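Glycoside hydrolase family protein (Novosphingobium sp. PP1Y, PDB 6Q2F) probably hydrolyses terminal alpha-L-rhamnose residues from glycosides, as an alpha-L-rhamnosidase with a bound sodium ion. Local coordinates at residues H601-N613 and N639-A651. Numbering follows the deposited sequence.
Sequences HADIPMAALWTFN and NLVAAESMTASMA. With NA (sodium ion), chain B.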
loop_
_atom_site.group_PDB
_atom_site.type_symbol
_atom_site.label_atom_id
_atom_site.label_comp_id
_atom_site.label_asym_id
_atom_site.label_seq_id
_atom_site.Cartn_x
_atom_site.Cartn_y
_atom_site.Cartn_z
ATOM N N HIS A 601 5.779 9.119 -11.291
ATOM C CA HIS A 601 5.980 10.558 -11.425
ATOM C C HIS A 601 6.366 11.230 -10.119
ATOM O O HIS A 601 6.789 12.390 -10.136
ATOM C CB HIS A 601 4.705 11.224 -11.961
ATOM C CG HIS A 601 4.141 10.558 -13.176
ATOM N ND1 HIS A 601 4.757 10.616 -14.408
ATOM C CD2 HIS A 601 3.001 9.845 -13.357
ATOM C CE1 HIS A 601 4.028 9.956 -15.290
ATOM N NE2 HIS A 601 2.963 9.473 -14.676
ATOM N N ALA A 602 6.208 10.542 -9.001
ATOM C CA ALA A 602 6.463 11.155 -7.711
ATOM C C ALA A 602 7.960 11.215 -7.453
ATOM O O ALA A 602 8.735 10.413 -7.976
ATOM C CB ALA A 602 5.770 10.377 -6.589
ATOM N N ASP A 603 8.366 12.196 -6.658
ATOM C CA ASP A 603 9.768 12.298 -6.263
ATOM C C ASP A 603 10.151 11.194 -5.296
ATOM O O ASP A 603 11.292 10.720 -5.302
ATOM C CB ASP A 603 10.028 13.653 -5.621
ATOM C CG ASP A 603 9.765 14.783 -6.572
ATOM O OD1 ASP A 603 8.597 15.210 -6.654
ATOM O OD2 ASP A 603 10.726 15.211 -7.239
ATOM N N ILE A 604 9.214 10.804 -4.435
ATOM C CA ILE A 604 9.488 9.774 -3.445
ATOM C C ILE A 604 8.348 8.762 -3.458
ATOM O O ILE A 604 7.295 8.990 -2.840
ATOM C CB ILE A 604 9.711 10.394 -2.063
ATOM C CG1 ILE A 604 10.834 11.428 -2.151
ATOM C CG2 ILE A 604 10.102 9.330 -1.080
ATOM C CD1 ILE A 604 10.890 12.378 -1.014
ATOM N N PRO A 605 8.503 7.654 -4.179
ATOM C CA PRO A 605 7.510 6.582 -4.106
ATOM C C PRO A 605 7.384 6.097 -2.675
ATOM O O PRO A 605 8.371 6.009 -1.946
ATOM C CB PRO A 605 8.087 5.501 -5.027
ATOM C CG PRO A 605 8.988 6.265 -5.967
ATOM C CD PRO A 605 9.599 7.326 -5.100
HETATM N N MSE A 606 6.160 5.822 -2.266
HETATM C CA MSE A 606 5.861 5.584 -0.885
HETATM C C MSE A 606 4.890 4.422 -0.719
HETATM O O MSE A 606 3.978 4.221 -1.524
HETATM C CB MSE A 606 5.268 6.862 -0.238
HETATM C CG MSE A 606 5.158 6.754 1.266
HETATM SE SE MSE A 606 4.771 8.510 1.968
HETATM C CE MSE A 606 4.608 8.083 3.877
ATOM N N ALA A 607 5.118 3.651 0.335
ATOM C CA ALA A 607 4.289 2.501 0.667
ATOM C C ALA A 607 3.983 2.580 2.162
ATOM O O ALA A 607 4.114 3.635 2.790
ATOM C CB ALA A 607 5.011 1.216 0.251
ATOM N N ALA A 608 3.557 1.459 2.743
ATOM C CA ALA A 608 3.173 1.403 4.149
ATOM C C ALA A 608 3.554 0.040 4.727
ATOM O O ALA A 608 3.672 -0.954 4.001
ATOM C CB ALA A 608 1.656 1.644 4.348
ATOM N N LEU A 609 3.746 0.001 6.045
ATOM C CA LEU A 609 3.874 -1.269 6.762
ATOM C C LEU A 609 3.282 -1.129 8.152
ATOM O O LEU A 609 3.658 -0.220 8.893
ATOM C CB LEU A 609 5.328 -1.754 6.885
ATOM C CG LEU A 609 5.313 -3.027 7.764
ATOM C CD1 LEU A 609 4.776 -4.270 6.995
ATOM C CD2 LEU A 609 6.656 -3.340 8.438
ATOM N N TRP A 610 2.372 -2.035 8.495
ATOM C CA TRP A 610 1.764 -2.080 9.815
ATOM C C TRP A 610 2.544 -3.028 10.727
ATOM O O TRP A 610 3.181 -3.978 10.268
ATOM C CB TRP A 610 0.310 -2.548 9.730
ATOM C CG TRP A 610 -0.653 -1.525 9.195
ATOM C CD1 TRP A 610 -0.423 -0.621 8.204
ATOM C CD2 TRP A 610 -1.992 -1.312 9.630
ATOM N NE1 TRP A 610 -1.534 0.144 8.000
ATOM C CE2 TRP A 610 -2.514 -0.260 8.867
ATOM C CE3 TRP A 610 -2.802 -1.910 10.600
ATOM C CZ2 TRP A 610 -3.816 0.205 9.030
ATOM C CZ3 TRP A 610 -4.092 -1.441 10.767
ATOM C CH2 TRP A 610 -4.585 -0.391 9.984
ATOM N N THR A 611 2.508 -2.749 12.028
ATOM C CA THR A 611 3.033 -3.708 12.979
ATOM C C THR A 611 2.216 -4.992 12.905
ATOM O O THR A 611 1.050 -5.002 12.495
ATOM C CB THR A 611 3.003 -3.139 14.391
ATOM O OG1 THR A 611 1.646 -3.021 14.821
ATOM C CG2 THR A 611 3.684 -1.759 14.399
ATOM N N PHE A 612 2.851 -6.091 13.294
ATOM C CA PHE A 612 2.202 -7.390 13.218
ATOM C C PHE A 612 2.794 -8.299 14.285
ATOM O O PHE A 612 3.965 -8.162 14.656
ATOM C CB PHE A 612 2.378 -8.016 11.832
ATOM C CG PHE A 612 3.822 -8.177 11.425
ATOM C CD1 PHE A 612 4.491 -7.143 10.788
ATOM C CD2 PHE A 612 4.508 -9.359 11.677
ATOM C CE1 PHE A 612 5.819 -7.279 10.424
ATOM C CE2 PHE A 612 5.839 -9.517 11.297
ATOM C CZ PHE A 612 6.498 -8.475 10.683
ATOM N N ASN A 613 1.980 -9.237 14.763
ATOM C CA ASN A 613 2.492 -10.295 15.626
ATOM C C ASN A 613 3.400 -11.243 14.848
ATOM O O ASN A 613 3.120 -11.602 13.698
ATOM C CB ASN A 613 1.335 -11.069 16.251
ATOM C CG ASN A 613 0.507 -10.202 17.177
ATOM O OD1 ASN A 613 1.053 -9.410 17.948
ATOM N ND2 ASN A 613 -0.814 -10.326 17.094
ATOM N N ASN A 639 15.300 6.897 -6.346
ATOM C CA ASN A 639 16.194 6.325 -5.339
ATOM C C ASN A 639 15.603 6.271 -3.929
ATOM O O ASN A 639 15.713 5.298 -3.263
ATOM C CB ASN A 639 17.597 6.895 -5.368
ATOM C CG ASN A 639 18.582 6.056 -4.580
ATOM O OD1 ASN A 639 18.637 4.877 -4.712
ATOM N ND2 ASN A 639 19.346 6.691 -3.762
ATOM N N LEU A 640 14.981 7.348 -3.502
ATOM C CA LEU A 640 14.336 7.378 -2.219
ATOM C C LEU A 640 13.067 6.529 -2.238
ATOM O O LEU A 640 12.338 6.534 -3.173
ATOM C CB LEU A 640 14.045 8.811 -1.820
ATOM C CG LEU A 640 15.230 9.718 -1.563
ATOM C CD1 LEU A 640 14.858 11.161 -1.525
ATOM C CD2 LEU A 640 15.963 9.347 -0.310
ATOM N N VAL A 641 12.829 5.795 -1.186
ATOM C CA VAL A 641 11.657 4.941 -1.049
ATOM C C VAL A 641 11.095 5.194 0.336
ATOM O O VAL A 641 11.719 4.818 1.337
ATOM C CB VAL A 641 11.985 3.450 -1.211
ATOM C CG1 VAL A 641 10.724 2.619 -1.059
ATOM C CG2 VAL A 641 12.674 3.166 -2.538
ATOM N N ALA A 642 9.921 5.799 0.403
ATOM C CA ALA A 642 9.345 6.101 1.700
ATOM C C ALA A 642 8.327 5.037 2.078
ATOM O O ALA A 642 7.772 4.334 1.229
ATOM C CB ALA A 642 8.683 7.484 1.708
ATOM N N ALA A 643 8.086 4.925 3.376
ATOM C CA ALA A 643 6.983 4.106 3.839
ATOM C C ALA A 643 6.353 4.715 5.078
ATOM O O ALA A 643 7.043 5.155 5.999
ATOM C CB ALA A 643 7.431 2.672 4.121
ATOM N N GLU A 644 5.032 4.761 5.053
ATOM C CA GLU A 644 4.196 4.970 6.223
ATOM C C GLU A 644 4.436 3.813 7.192
ATOM O O GLU A 644 3.957 2.699 6.973
ATOM C CB GLU A 644 2.740 5.096 5.759
ATOM C CG GLU A 644 1.694 5.146 6.812
ATOM C CD GLU A 644 0.316 5.063 6.175
ATOM O OE1 GLU A 644 0.226 5.352 4.961
ATOM O OE2 GLU A 644 -0.638 4.661 6.864
ATOM N N SER A 645 5.192 4.063 8.259
ATOM C CA SER A 645 5.891 3.005 8.991
ATOM C C SER A 645 5.263 2.761 10.357
ATOM O O SER A 645 5.185 3.673 11.183
ATOM C CB SER A 645 7.381 3.333 9.159
ATOM O OG SER A 645 8.032 3.511 7.925
HETATM N N MSE A 646 4.857 1.515 10.591
HETATM C CA MSE A 646 4.612 0.977 11.925
HETATM C C MSE A 646 3.302 1.410 12.499
HETATM O O MSE A 646 3.149 1.566 13.726
HETATM C CB MSE A 646 5.750 1.347 12.883
HETATM C CG MSE A 646 7.014 0.655 12.481
HETATM SE SE MSE A 646 8.528 0.953 13.656
HETATM C CE MSE A 646 8.860 2.606 13.063
ATOM N N THR A 647 2.339 1.581 11.608
ATOM C CA THR A 647 0.971 1.763 12.053
ATOM C C THR A 647 0.580 0.588 12.932
ATOM O O THR A 647 0.921 -0.565 12.641
ATOM C CB THR A 647 0.025 1.874 10.862
ATOM O OG1 THR A 647 0.455 2.948 10.024
ATOM C CG2 THR A 647 -1.386 2.136 11.369
ATOM N N ALA A 648 -0.109 0.888 14.028
ATOM C CA ALA A 648 -0.520 -0.113 14.992
ATOM C C ALA A 648 -1.970 0.125 15.369
ATOM O O ALA A 648 -2.427 1.266 15.454
ATOM C CB ALA A 648 0.356 -0.073 16.246
ATOM N N SER A 649 -2.682 -0.963 15.604
ATOM C CA SER A 649 -4.098 -0.915 15.926
ATOM C C SER A 649 -4.345 -1.546 17.291
ATOM O O SER A 649 -3.919 -2.674 17.539
ATOM C CB SER A 649 -4.905 -1.626 14.832
ATOM O OG SER A 649 -6.256 -1.710 15.198
HETATM N N MSE A 650 -5.023 -0.803 18.168
HETATM C CA MSE A 650 -5.474 -1.295 19.465
HETATM C C MSE A 650 -4.328 -1.864 20.307
HETATM O O MSE A 650 -4.420 -2.955 20.869
HETATM C CB MSE A 650 -6.579 -2.333 19.269
HETATM C CG MSE A 650 -7.851 -1.729 18.696
HETATM SE SE MSE A 650 -9.309 -2.992 18.515
HETATM C CE MSE A 650 -8.771 -4.001 16.940
ATOM N N ALA A 651 -3.242 -1.101 20.382
ATOM C CA ALA A 651 -2.082 -1.442 21.208
ATOM C C ALA A 651 -1.574 -0.168 21.872
ATOM O O ALA A 651 -0.487 0.330 21.559
ATOM C CB ALA A 651 -0.995 -2.120 20.369
HETATM NA NA NA B . -1.798 4.984 3.411
HETATM O O HOH W 1 -1.856 2.351 6.121
HETATM O O HOH W 2 -1.310 -3.511 13.714
#
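The indole of Trp610 lies across Thr647, whose CB and CG2 sit over one face of the ring; CB is 3.6 Å from the centroid of the five-membered ring, a CH-pi contact almost on the ring normal. With CG anti to the carbonyl carbon (chi1 -75°), the indole also directs its NE1 to a water in the ring plane at 2.9 Å, and that water donates to Glu644 OE2 at 2.7 Å. Replacing Trp610 by an alanine is likely to leave this water without its indole N-H partner, and the methyl of Thr647 without the ring face it packs on. The other carboxylate oxygen, Glu644 OE1, reaches the sodium ion at 2.6 Å, placed there by an extended side chain (chi1 173°, chi2 -172°); Asp503, Ser504, Glu583 and Glu586 supply the remaining protein ligands. Strands 604-610 and 642-649, linked through helix 620-636, illustrate the parallel beta-alpha-beta unit from which a (beta/alpha)8 barrel is built, with one of the sodium ligands, Glu644, on the second strand. Their ladder alternates regularly from Ala642 N to Pro605 O up to Leu609 N to Glu644 O, then meets a beta bulge: Leu609 O takes Met646 N at 2.7 Å, and Trp610 pairs with Thr647. Beyond it, Thr611 N binds Thr647 O at 2.8 Å. On the same side of the sheet as Trp610 and Glu644, Ala642 CB is held between Ile604 CG2 and Met606 CG, both 3.6 Å away. The selenomethionine side chain of Met606 runs on, fully extended, until its CE lies 3.5 Å from Glu644 N, while Tyr581 packs on Ile604, Met606 and Ala642.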